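Local coordinates for protein kinase A regulatory subunit, putative (Trypanosoma cruzi, PDB 6FTF) that is the regulatory subunit of a cAMP-independent protein kinase A and binds the nucleoside analogue 7-cyano-7-deazainosine in two cyclic nucleotide-binding domains, at residues L35-F46 against N81-G89. Residues are numbered along the deposited sequence; the frame is centred on the assembly and turned at random. Where two conformers were deposited one is given.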
loop_
_atom_site.group_PDB
_atom_site.type_symbol
_atom_site.label_atom_id
_atom_site.label_comp_id
_atom_site.label_asym_id
_atom_site.label_seq_id
_atom_site.Cartn_x
_atom_site.Cartn_y
_atom_site.Cartn_z
ATOM N N LEU A 35 11.613 12.110 8.757
ATOM C CA LEU A 35 10.306 11.773 9.305
ATOM C C LEU A 35 9.235 11.835 8.229
ATOM O O LEU A 35 8.442 10.898 8.056
ATOM C CB LEU A 35 9.991 12.735 10.455
ATOM C CG LEU A 35 8.672 12.555 11.214
ATOM C CD1 LEU A 35 8.715 13.393 12.452
ATOM C CD2 LEU A 35 7.423 12.933 10.434
ATOM N N ILE A 36 9.190 12.942 7.500
ATOM C CA ILE A 36 8.122 13.139 6.528
ATOM C C ILE A 36 8.268 12.152 5.385
ATOM O O ILE A 36 7.286 11.550 4.935
ATOM C CB ILE A 36 8.117 14.585 6.011
ATOM C CG1 ILE A 36 7.897 15.570 7.154
ATOM C CG2 ILE A 36 7.071 14.749 4.974
ATOM C CD1 ILE A 36 8.268 16.965 6.798
ATOM N N THR A 37 9.481 11.953 4.886
ATOM C CA THR A 37 9.605 11.049 3.750
ATOM C C THR A 37 9.270 9.618 4.135
ATOM O O THR A 37 8.769 8.858 3.293
ATOM C CB THR A 37 10.988 11.122 3.112
ATOM O OG1 THR A 37 11.983 10.746 4.071
ATOM C CG2 THR A 37 11.250 12.522 2.566
ATOM N N LYS A 38 9.519 9.226 5.386
ATOM C CA LYS A 38 9.073 7.906 5.809
ATOM C C LYS A 38 7.553 7.801 5.777
ATOM O O LYS A 38 7.003 6.790 5.317
ATOM C CB LYS A 38 9.624 7.584 7.191
ATOM C CG LYS A 38 9.388 6.141 7.622
ATOM C CD LYS A 38 10.030 5.856 8.973
ATOM C CE LYS A 38 11.489 6.303 8.995
ATOM N NZ LYS A 38 12.323 5.611 7.969
ATOM N N LEU A 39 6.847 8.840 6.225
ATOM C CA LEU A 39 5.394 8.812 6.111
ATOM C C LEU A 39 4.973 8.676 4.653
ATOM O O LEU A 39 4.077 7.890 4.321
ATOM C CB LEU A 39 4.777 10.078 6.701
ATOM C CG LEU A 39 4.925 10.273 8.217
ATOM C CD1 LEU A 39 4.448 11.659 8.611
ATOM C CD2 LEU A 39 4.149 9.231 8.987
ATOM N N LEU A 40 5.594 9.443 3.768
ATOM C CA LEU A 40 5.184 9.426 2.373
ATOM C C LEU A 40 5.477 8.092 1.706
ATOM O O LEU A 40 4.669 7.611 0.900
ATOM C CB LEU A 40 5.884 10.547 1.622
ATOM C CG LEU A 40 5.620 11.970 2.090
ATOM C CD1 LEU A 40 6.415 12.860 1.169
ATOM C CD2 LEU A 40 4.130 12.271 2.074
ATOM N N THR A 41 6.626 7.486 1.997
ATOM C CA THR A 41 6.985 6.254 1.307
ATOM C C THR A 41 6.180 5.052 1.779
ATOM O O THR A 41 6.223 4.001 1.118
ATOM C CB THR A 41 8.479 5.959 1.398
ATOM O OG1 THR A 41 8.849 5.803 2.759
ATOM C CG2 THR A 41 9.318 7.064 0.749
ATOM N N HIS A 42 5.452 5.162 2.881
ATOM C CA HIS A 42 4.573 4.086 3.309
ATOM C C HIS A 42 3.107 4.376 3.047
ATOM O O HIS A 42 2.264 3.527 3.336
ATOM C CB HIS A 42 4.798 3.775 4.793
ATOM C CG HIS A 42 6.134 3.167 5.055
ATOM N ND1 HIS A 42 7.288 3.916 5.146
ATOM C CD2 HIS A 42 6.515 1.874 5.185
ATOM C CE1 HIS A 42 8.318 3.112 5.348
ATOM N NE2 HIS A 42 7.876 1.868 5.379
ATOM N N ASN A 43 2.780 5.530 2.486
ATOM C CA ASN A 43 1.402 5.895 2.196
ATOM C C ASN A 43 1.124 5.709 0.714
ATOM O O ASN A 43 1.865 6.213 -0.133
ATOM C CB ASN A 43 1.137 7.343 2.615
ATOM C CG ASN A 43 -0.301 7.738 2.408
ATOM O OD1 ASN A 43 -0.758 7.871 1.275
ATOM N ND2 ASN A 43 -1.033 7.943 3.494
ATOM N N VAL A 44 0.044 5.000 0.403
ATOM C CA VAL A 44 -0.204 4.571 -0.968
ATOM C C VAL A 44 -0.378 5.713 -1.960
ATOM O O VAL A 44 -0.221 5.486 -3.168
ATOM C CB VAL A 44 -1.410 3.619 -1.066
ATOM C CG1 VAL A 44 -1.226 2.424 -0.162
ATOM C CG2 VAL A 44 -2.718 4.365 -0.798
ATOM N N LEU A 45 -0.723 6.921 -1.517
ATOM C CA LEU A 45 -0.923 8.019 -2.457
ATOM C C LEU A 45 0.359 8.442 -3.147
ATOM O O LEU A 45 0.291 9.132 -4.168
ATOM C CB LEU A 45 -1.497 9.234 -1.735
ATOM C CG LEU A 45 -2.902 9.060 -1.172
ATOM C CD1 LEU A 45 -3.264 10.214 -0.261
ATOM C CD2 LEU A 45 -3.934 8.919 -2.284
ATOM N N PHE A 46 1.515 8.048 -2.619
ATOM C CA PHE A 46 2.816 8.461 -3.141
ATOM C C PHE A 46 3.599 7.294 -3.725
ATOM O O PHE A 46 4.794 7.431 -3.994
ATOM C CB PHE A 46 3.606 9.164 -2.034
ATOM C CG PHE A 46 2.816 10.237 -1.335
ATOM C CD1 PHE A 46 2.769 11.529 -1.814
ATOM C CD2 PHE A 46 2.073 9.924 -0.226
ATOM C CE1 PHE A 46 2.011 12.490 -1.171
ATOM C CE2 PHE A 46 1.311 10.878 0.421
ATOM C CZ PHE A 46 1.276 12.151 -0.054
ATOM N N ASN A 81 -9.391 21.770 0.679
ATOM C CA ASN A 81 -8.523 21.652 -0.489
ATOM C C ASN A 81 -7.083 21.369 -0.088
ATOM O O ASN A 81 -6.152 21.775 -0.776
ATOM C CB ASN A 81 -8.581 22.907 -1.362
ATOM C CG ASN A 81 -9.997 23.359 -1.634
ATOM O OD1 ASN A 81 -10.810 22.593 -2.146
ATOM N ND2 ASN A 81 -10.305 24.602 -1.270
ATOM N N LYS A 82 -6.897 20.670 1.025
ATOM C CA LYS A 82 -5.581 20.310 1.532
ATOM C C LYS A 82 -5.550 18.814 1.800
ATOM O O LYS A 82 -6.586 18.200 2.074
ATOM C CB LYS A 82 -5.288 21.065 2.823
ATOM C CG LYS A 82 -5.098 22.558 2.607
ATOM C CD LYS A 82 -4.976 23.317 3.924
ATOM C CE LYS A 82 -6.321 23.573 4.561
ATOM N NZ LYS A 82 -7.038 24.689 3.867
ATOM N N LEU A 83 -4.356 18.236 1.712
ATOM C CA LEU A 83 -4.115 16.830 2.017
ATOM C C LEU A 83 -3.350 16.754 3.330
ATOM O O LEU A 83 -2.315 17.401 3.481
ATOM C CB LEU A 83 -3.283 16.201 0.911
ATOM C CG LEU A 83 -2.946 14.720 1.073
ATOM C CD1 LEU A 83 -4.176 13.856 0.964
ATOM C CD2 LEU A 83 -1.910 14.309 0.020
ATOM N N TYR A 84 -3.848 15.978 4.277
ATOM C CA TYR A 84 -3.224 15.825 5.586
ATOM C C TYR A 84 -2.690 14.408 5.695
ATOM O O TYR A 84 -3.437 13.456 5.471
ATOM C CB TYR A 84 -4.253 16.013 6.703
ATOM C CG TYR A 84 -4.820 17.390 6.776
ATOM C CD1 TYR A 84 -5.798 17.810 5.905
ATOM C CD2 TYR A 84 -4.334 18.301 7.706
ATOM C CE1 TYR A 84 -6.303 19.107 5.982
ATOM C CE2 TYR A 84 -4.811 19.574 7.787
ATOM C CZ TYR A 84 -5.781 19.977 6.920
ATOM O OH TYR A 84 -6.241 21.277 7.022
ATOM N N ILE A 85 -1.415 14.257 6.025
ATOM C CA ILE A 85 -0.812 12.960 6.312
ATOM C C ILE A 85 -0.541 12.936 7.813
ATOM O O ILE A 85 0.126 13.827 8.357
ATOM C CB ILE A 85 0.476 12.721 5.506
ATOM C CG1 ILE A 85 0.241 12.934 4.002
ATOM C CG2 ILE A 85 0.994 11.292 5.773
ATOM C CD1 ILE A 85 -0.833 12.051 3.388
ATOM N N ILE A 86 -1.095 11.956 8.499
ATOM C CA ILE A 86 -1.056 11.919 9.957
ATOM C C ILE A 86 0.291 11.396 10.439
ATOM O O ILE A 86 0.693 10.272 10.119
ATOM C CB ILE A 86 -2.203 11.053 10.488
ATOM C CG1 ILE A 86 -3.551 11.645 10.087
ATOM C CG2 ILE A 86 -2.093 10.911 11.992
ATOM C CD1 ILE A 86 -4.717 10.717 10.330
ATOM N N GLN A 87 0.986 12.203 11.244
ATOM C CA GLN A 87 2.180 11.749 11.946
ATOM C C GLN A 87 1.815 10.912 13.164
ATOM O O GLN A 87 2.361 9.815 13.366
ATOM C CB GLN A 87 3.020 12.953 12.369
ATOM C CG GLN A 87 4.210 12.593 13.247
ATOM C CD GLN A 87 5.001 13.816 13.649
ATOM O OE1 GLN A 87 5.362 14.659 12.814
ATOM N NE2 GLN A 87 5.266 13.945 14.944
ATOM N N SER A 88 0.879 11.395 13.971
ATOM C CA SER A 88 0.430 10.654 15.136
ATOM C C SER A 88 -0.962 11.133 15.490
ATOM O O SER A 88 -1.349 12.265 15.181
ATOM C CB SER A 88 1.395 10.805 16.309
ATOM O OG SER A 88 1.599 12.163 16.645
ATOM N N GLY A 89 -1.713 10.258 16.142
ATOM C CA GLY A 89 -3.094 10.527 16.475
ATOM C C GLY A 89 -4.040 9.796 15.542
ATOM O O GLY A 89 -3.651 9.247 14.507
#
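The ring of F46 meets I85 at its edge: methyl CD1 lies near the ring plane, 3.8 Å from CE2. L40 CD2 and L45 CB cover opposite faces of the ring, offset toward its rim, and so restrict the phenyl's rotation from within its own segment. A flat apolar ring suits a place between two aliphatic side chains. L83, with CG anti to the backbone N (chi1 -180°), sends CD2 to F46 CZ at 3.8 Å and CD1 to L45 CD1 at 3.9 Å, tip to tip. The beta-branch of I85 lets it reach two ways, CD1 to F46 and CG2 to L39 CB (4.1 Å), in one of its two conformers. Where the chain turns a corner at Q87, L39 CD1 packs on Q87 CA, and both methyls of L35 lie 3.6 Å from Q87 OE1, which accepts from W134 NE1. N43 closes an Asx turn, OD1 taking L45 N (2.9 Å), while ND2 binds G106 O and lies against I85 CD1 (4.1 Å). Helix segment 35-42 runs at 102° to strand 82-86 of the first cyclic nucleotide-binding domain, joined by apolar packing. Bonds of N43 and Q87 OE1 outside the facing segment probably lower the cost of placing them beside hydrocarbon.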